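Beta-fructofuranosidase (PDB 3WPU) belongs to the levansucrase/invertase family, whose members share a five-bladed beta-propeller as their core fold. Local coordinates at residues D66-N69 and W73-D76; I95-V100 and I175-T180. All coordinates share one frame; numbering follows the deposited sequence.

Interaction 1: D66-N69 and W73-D76; sequences DMSN and WVWD
A type I beta turn, Asp66 to Asn69, sets Met67 and Ser68 against Val74 near the start of the strand that follows it. Met67 makes the closer approach: its sulfur SD rests chiefly on CG1 of Val74, 3.8 Å away, with CB at 4.1 Å and CG2 at 4.2 Å of that residue a little farther off. The two side chains cross at about a right angle. With chi1 at 70°, CG of Met67 is held between the backbone N and the carbonyl carbon, which turns the thioether towards the valine. Ser68 meets the other methyl more loosely, OG standing 4.5 Å from Val74 CG2.

The turn is an Asx turn as well: Ser68 N donates to Asp66 OD2 over 3.0 Å, arriving from above the carboxylate plane, while Asn69 N closes the turn on Asp66 O at 3.3 Å. Asp66 OD2 also accepts from Glu70 N, and OD1 forms a salt bridge with Arg103, so both carboxylate oxygens are employed. In the propeller, Val74 belongs to strand 72-81, and Phe119 of strand 115-122 touches all three contact residues. Ser68 OG is hydrogen-bonded to Val72 N, tying the turn to that strand's first residue.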
loop_
_atom_site.group_PDB
_atom_site.type_symbol
_atom_site.label_atom_id
_atom_site.label_comp_id
_atom_site.label_asym_id
_atom_site.label_seq_id
_atom_site.Cartn_x
_atom_site.Cartn_y
_atom_site.Cartn_z
ATOM N N ASP A 66 13.520 13.213 9.956
ATOM C CA ASP A 66 13.700 12.641 8.616
ATOM C C ASP A 66 14.483 11.333 8.697
ATOM O O ASP A 66 15.591 11.274 9.246
ATOM C CB ASP A 66 14.336 13.641 7.673
ATOM C CG ASP A 66 14.435 13.107 6.267
ATOM O OD1 ASP A 66 13.586 13.475 5.436
ATOM O OD2 ASP A 66 15.366 12.313 6.021
ATOM N N MET A 67 13.894 10.261 8.169
ATOM C CA MET A 67 14.431 8.930 8.347
ATOM C C MET A 67 15.755 8.666 7.621
ATOM O O MET A 67 16.492 7.744 7.989
ATOM C CB MET A 67 13.393 7.935 7.850
ATOM C CG MET A 67 13.190 7.937 6.320
ATOM S SD MET A 67 11.754 6.956 5.818
ATOM C CE MET A 67 12.252 5.253 6.053
ATOM N N SER A 68 16.039 9.457 6.582
ATOM C CA SER A 68 17.256 9.280 5.779
ATOM C C SER A 68 18.272 10.392 6.032
ATOM O O SER A 68 19.251 10.497 5.293
ATOM C CB SER A 68 16.929 9.182 4.281
ATOM O OG SER A 68 16.600 10.446 3.664
ATOM N N ASN A 69 18.052 11.190 7.072
ATOM C CA ASN A 69 18.880 12.381 7.317
ATOM C C ASN A 69 18.934 13.270 6.069
ATOM O O ASN A 69 19.970 13.877 5.746
ATOM C CB ASN A 69 20.291 11.955 7.737
ATOM C CG ASN A 69 20.335 11.316 9.110
ATOM O OD1 ASN A 69 19.436 11.480 9.934
ATOM N ND2 ASN A 69 21.420 10.602 9.377
ATOM N N TRP A 73 14.470 11.723 -0.889
ATOM C CA TRP A 73 13.035 11.788 -0.632
ATOM C C TRP A 73 12.564 10.352 -0.600
ATOM O O TRP A 73 12.946 9.581 -1.457
ATOM C CB TRP A 73 12.266 12.492 -1.737
ATOM C CG TRP A 73 12.559 13.959 -1.975
ATOM C CD1 TRP A 73 13.086 14.494 -3.099
ATOM C CD2 TRP A 73 12.253 15.056 -1.108
ATOM N NE1 TRP A 73 13.159 15.883 -2.980
ATOM C CE2 TRP A 73 12.641 16.236 -1.769
ATOM C CE3 TRP A 73 11.663 15.161 0.157
ATOM C CZ2 TRP A 73 12.478 17.499 -1.191
ATOM C CZ3 TRP A 73 11.538 16.405 0.734
ATOM C CH2 TRP A 73 11.920 17.554 0.053
ATOM N N VAL A 74 11.735 10.029 0.377
ATOM C CA VAL A 74 11.216 8.665 0.534
ATOM C C VAL A 74 9.710 8.724 0.505
ATOM O O VAL A 74 9.125 9.573 1.164
ATOM C CB VAL A 74 11.636 8.097 1.911
ATOM C CG1 VAL A 74 11.081 6.692 2.085
ATOM C CG2 VAL A 74 13.147 8.099 2.075
ATOM N N TRP A 75 9.044 7.783 -0.175
ATOM C CA TRP A 75 7.586 7.703 -0.037
ATOM C C TRP A 75 7.141 6.260 0.080
ATOM O O TRP A 75 7.487 5.635 1.107
ATOM C CB TRP A 75 6.795 8.573 -1.034
ATOM C CG TRP A 75 6.898 8.369 -2.577
ATOM C CD1 TRP A 75 5.844 8.076 -3.407
ATOM C CD2 TRP A 75 8.042 8.527 -3.452
ATOM N NE1 TRP A 75 6.241 8.030 -4.698
ATOM C CE2 TRP A 75 7.587 8.288 -4.767
ATOM C CE3 TRP A 75 9.400 8.857 -3.256
ATOM C CZ2 TRP A 75 8.434 8.335 -5.875
ATOM C CZ3 TRP A 75 10.242 8.905 -4.358
ATOM C CH2 TRP A 75 9.756 8.659 -5.657
ATOM N N ASP A 76 6.400 5.725 -0.876
ATOM C CA ASP A 76 5.813 4.384 -0.677
ATOM C C ASP A 76 6.866 3.392 -0.172
ATOM O O ASP A 76 7.925 3.255 -0.773
ATOM C CB ASP A 76 5.252 3.775 -1.946
ATOM C CG ASP A 76 4.270 4.649 -2.682
ATOM O OD1 ASP A 76 4.025 5.808 -2.327
ATOM O OD2 ASP A 76 3.747 4.133 -3.680
#

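Interaction 2: I95-V100 and I175-T180; sequences IIFSLV and IKLFFT
Phe97 and Ile175 come at each other from opposite directions, and Leu177 closes in on the same phenyl ring from another side. The ring presents its far end to the isoleucine: CZ of Phe97 is 4.0 Å from CD1 of Ile175, which sits at the ring edge, near its plane. The branch methyl joins in, with Ile175 CG2 4.1 Å from Phe97 CZ and 4.2 Å from Phe97 CE2. Ile175 can touch with both arms because chi1 of -63° sets CG2 anti to the backbone N and CG1 anti to the carbonyl carbon. Leu177 works differently, laying CD1 over one ring face while its CD2 approaches Phe97 CE1 at 4.3 Å.

Strands 93-102 and 174-184 are not paired; strands 72-81 and 159-169 lie between them in the sheet, and the nearest CA atoms, those of Phe97 and Leu177, stand 9.2 Å apart. This topology is consistent with two adjacent propeller blades packing face against face. Trp78 of strand 72-81 meets Phe97 with ring planes about 20° apart and also touches Leu177, while Ala167 of strand 159-169 and Val142 pack on the phenyl ring too.

No hydrogen bond crosses between the segments, so cohesion between them probably rests on dispersion and on burying mainly apolar surface, 163 Å² summed over both sides.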
loop_
_atom_site.group_PDB
_atom_site.type_symbol
_atom_site.label_atom_id
_atom_site.label_comp_id
_atom_site.label_asym_id
_atom_site.label_seq_id
_atom_site.Cartn_x
_atom_site.Cartn_y
_atom_site.Cartn_z
ATOM N N ILE A 95 14.423 -5.085 7.352
ATOM C CA ILE A 95 14.729 -4.605 6.014
ATOM C C ILE A 95 13.430 -4.101 5.384
ATOM O O ILE A 95 12.410 -4.796 5.386
ATOM C CB ILE A 95 15.309 -5.729 5.118
ATOM C CG1 ILE A 95 16.670 -6.194 5.634
ATOM C CG2 ILE A 95 15.403 -5.259 3.662
ATOM C CD1 ILE A 95 17.097 -7.531 5.082
ATOM N N ILE A 96 13.475 -2.879 4.863
ATOM C CA ILE A 96 12.347 -2.310 4.113
ATOM C C ILE A 96 12.806 -1.820 2.752
ATOM O O ILE A 96 13.998 -1.509 2.543
ATOM C CB ILE A 96 11.645 -1.184 4.875
ATOM C CG1 ILE A 96 12.625 -0.039 5.133
ATOM C CG2 ILE A 96 11.009 -1.740 6.151
ATOM C CD1 ILE A 96 12.017 1.190 5.789
ATOM N N PHE A 97 11.843 -1.772 1.841
ATOM C CA PHE A 97 12.019 -1.213 0.500
ATOM C C PHE A 97 11.194 0.037 0.386
ATOM O O PHE A 97 10.068 0.083 0.902
ATOM C CB PHE A 97 11.559 -2.218 -0.556
ATOM C CG PHE A 97 12.459 -3.408 -0.684
ATOM C CD1 PHE A 97 13.587 -3.355 -1.482
ATOM C CD2 PHE A 97 12.165 -4.580 -0.023
ATOM C CE1 PHE A 97 14.420 -4.450 -1.622
ATOM C CE2 PHE A 97 12.990 -5.684 -0.163
ATOM C CZ PHE A 97 14.111 -5.620 -0.956
ATOM N N SER A 98 11.745 1.058 -0.277
ATOM C CA SER A 98 11.065 2.324 -0.453
ATOM C C SER A 98 11.273 2.905 -1.844
ATOM O O SER A 98 12.342 2.732 -2.446
ATOM C CB SER A 98 11.599 3.381 0.519
ATOM O OG SER A 98 11.497 3.016 1.888
ATOM N N LEU A 99 10.274 3.650 -2.332
ATOM C CA LEU A 99 10.471 4.521 -3.474
ATOM C C LEU A 99 11.286 5.708 -2.972
ATOM O O LEU A 99 10.953 6.288 -1.933
ATOM C CB LEU A 99 9.146 5.030 -4.059
ATOM C CG LEU A 99 8.200 3.954 -4.601
ATOM C CD1 LEU A 99 7.098 4.588 -5.416
ATOM C CD2 LEU A 99 8.988 2.932 -5.399
ATOM N N VAL A 100 12.379 5.977 -3.662
ATOM C CA VAL A 100 13.252 7.112 -3.312
ATOM C C VAL A 100 13.547 7.948 -4.549
ATOM O O VAL A 100 13.532 7.455 -5.675
ATOM C CB VAL A 100 14.561 6.647 -2.624
ATOM C CG1 VAL A 100 14.274 5.859 -1.337
ATOM C CG2 VAL A 100 15.432 5.818 -3.548
ATOM N N ILE A 175 14.994 -12.861 -1.938
ATOM C CA ILE A 175 13.901 -11.923 -2.003
ATOM C C ILE A 175 13.343 -11.879 -3.421
ATOM O O ILE A 175 14.092 -11.638 -4.388
ATOM C CB ILE A 175 14.384 -10.519 -1.604
ATOM C CG1 ILE A 175 14.880 -10.507 -0.137
ATOM C CG2 ILE A 175 13.269 -9.504 -1.811
ATOM C CD1 ILE A 175 15.523 -9.195 0.270
ATOM N N LYS A 176 12.032 -12.089 -3.547
ATOM C CA LYS A 176 11.332 -11.826 -4.795
ATOM C C LYS A 176 10.695 -10.445 -4.687
ATOM O O LYS A 176 9.713 -10.246 -3.942
ATOM C CB LYS A 176 10.273 -12.875 -5.076
ATOM C CG LYS A 176 10.800 -14.254 -5.374
ATOM C CD LYS A 176 9.623 -15.167 -5.668
ATOM C CE LYS A 176 10.015 -16.561 -6.124
ATOM N NZ LYS A 176 10.364 -17.353 -4.932
ATOM N N LEU A 177 11.288 -9.488 -5.381
ATOM C CA LEU A 177 10.806 -8.130 -5.398
ATOM C C LEU A 177 9.798 -7.932 -6.551
ATOM O O LEU A 177 10.140 -7.982 -7.729
ATOM C CB LEU A 177 11.984 -7.178 -5.501
ATOM C CG LEU A 177 11.682 -5.678 -5.564
ATOM C CD1 LEU A 177 10.867 -5.232 -4.363
ATOM C CD2 LEU A 177 12.977 -4.898 -5.672
ATOM N N PHE A 178 8.530 -7.809 -6.191
ATOM C CA PHE A 178 7.469 -7.491 -7.151
ATOM C C PHE A 178 7.349 -5.982 -7.209
ATOM O O PHE A 178 7.187 -5.355 -6.192
ATOM C CB PHE A 178 6.157 -8.122 -6.735
ATOM C CG PHE A 178 6.187 -9.626 -6.778
ATOM C CD1 PHE A 178 5.912 -10.314 -7.944
ATOM C CD2 PHE A 178 6.593 -10.336 -5.657
ATOM C CE1 PHE A 178 5.968 -11.704 -7.993
ATOM C CE2 PHE A 178 6.653 -11.726 -5.698
ATOM C CZ PHE A 178 6.351 -12.400 -6.874
ATOM N N PHE A 179 7.405 -5.410 -8.391
ATOM C CA PHE A 179 7.339 -3.962 -8.509
ATOM C C PHE A 179 6.703 -3.523 -9.815
ATOM O O PHE A 179 6.319 -4.329 -10.639
ATOM C CB PHE A 179 8.731 -3.353 -8.301
ATOM C CG PHE A 179 9.704 -3.622 -9.429
ATOM C CD1 PHE A 179 10.054 -2.615 -10.327
ATOM C CD2 PHE A 179 10.260 -4.894 -9.599
ATOM C CE1 PHE A 179 10.952 -2.863 -11.368
ATOM C CE2 PHE A 179 11.149 -5.143 -10.637
ATOM C CZ PHE A 179 11.485 -4.127 -11.512
ATOM N N THR A 180 6.545 -2.219 -9.963
ATOM C CA THR A 180 5.987 -1.647 -11.161
ATOM C C THR A 180 7.118 -1.014 -11.942
ATOM O O THR A 180 7.754 -0.057 -11.481
ATOM C CB THR A 180 4.887 -0.619 -10.868
ATOM O OG1 THR A 180 3.968 -1.115 -9.874
ATOM C CG2 THR A 180 4.128 -0.238 -12.151
#

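Interaction 1 closes before interaction 2 opens along the chain, and their centres lie 14 Å apart. They meet through neighbouring antiparallel strands, 72-81 and 93-102: Asp76 O lies 2.8 Å from Leu99 N and Trp75 N lies 3.0 Å from Leu99 O, both probable hydrogen bonds. Interaction 1 joins a preceding loop to strand 72-81, whereas interaction 2 reaches from strand 93-102 to strand 174-184, probably across to the next propeller blade. Strand 72-81, paired with 93-102 on one edge and parallel with 159-169 on the other, links the two. If 72-81 and 93-102 form one blade, as their pairing suggests, the preceding loop packs on it and the next blade meets it through Phe97.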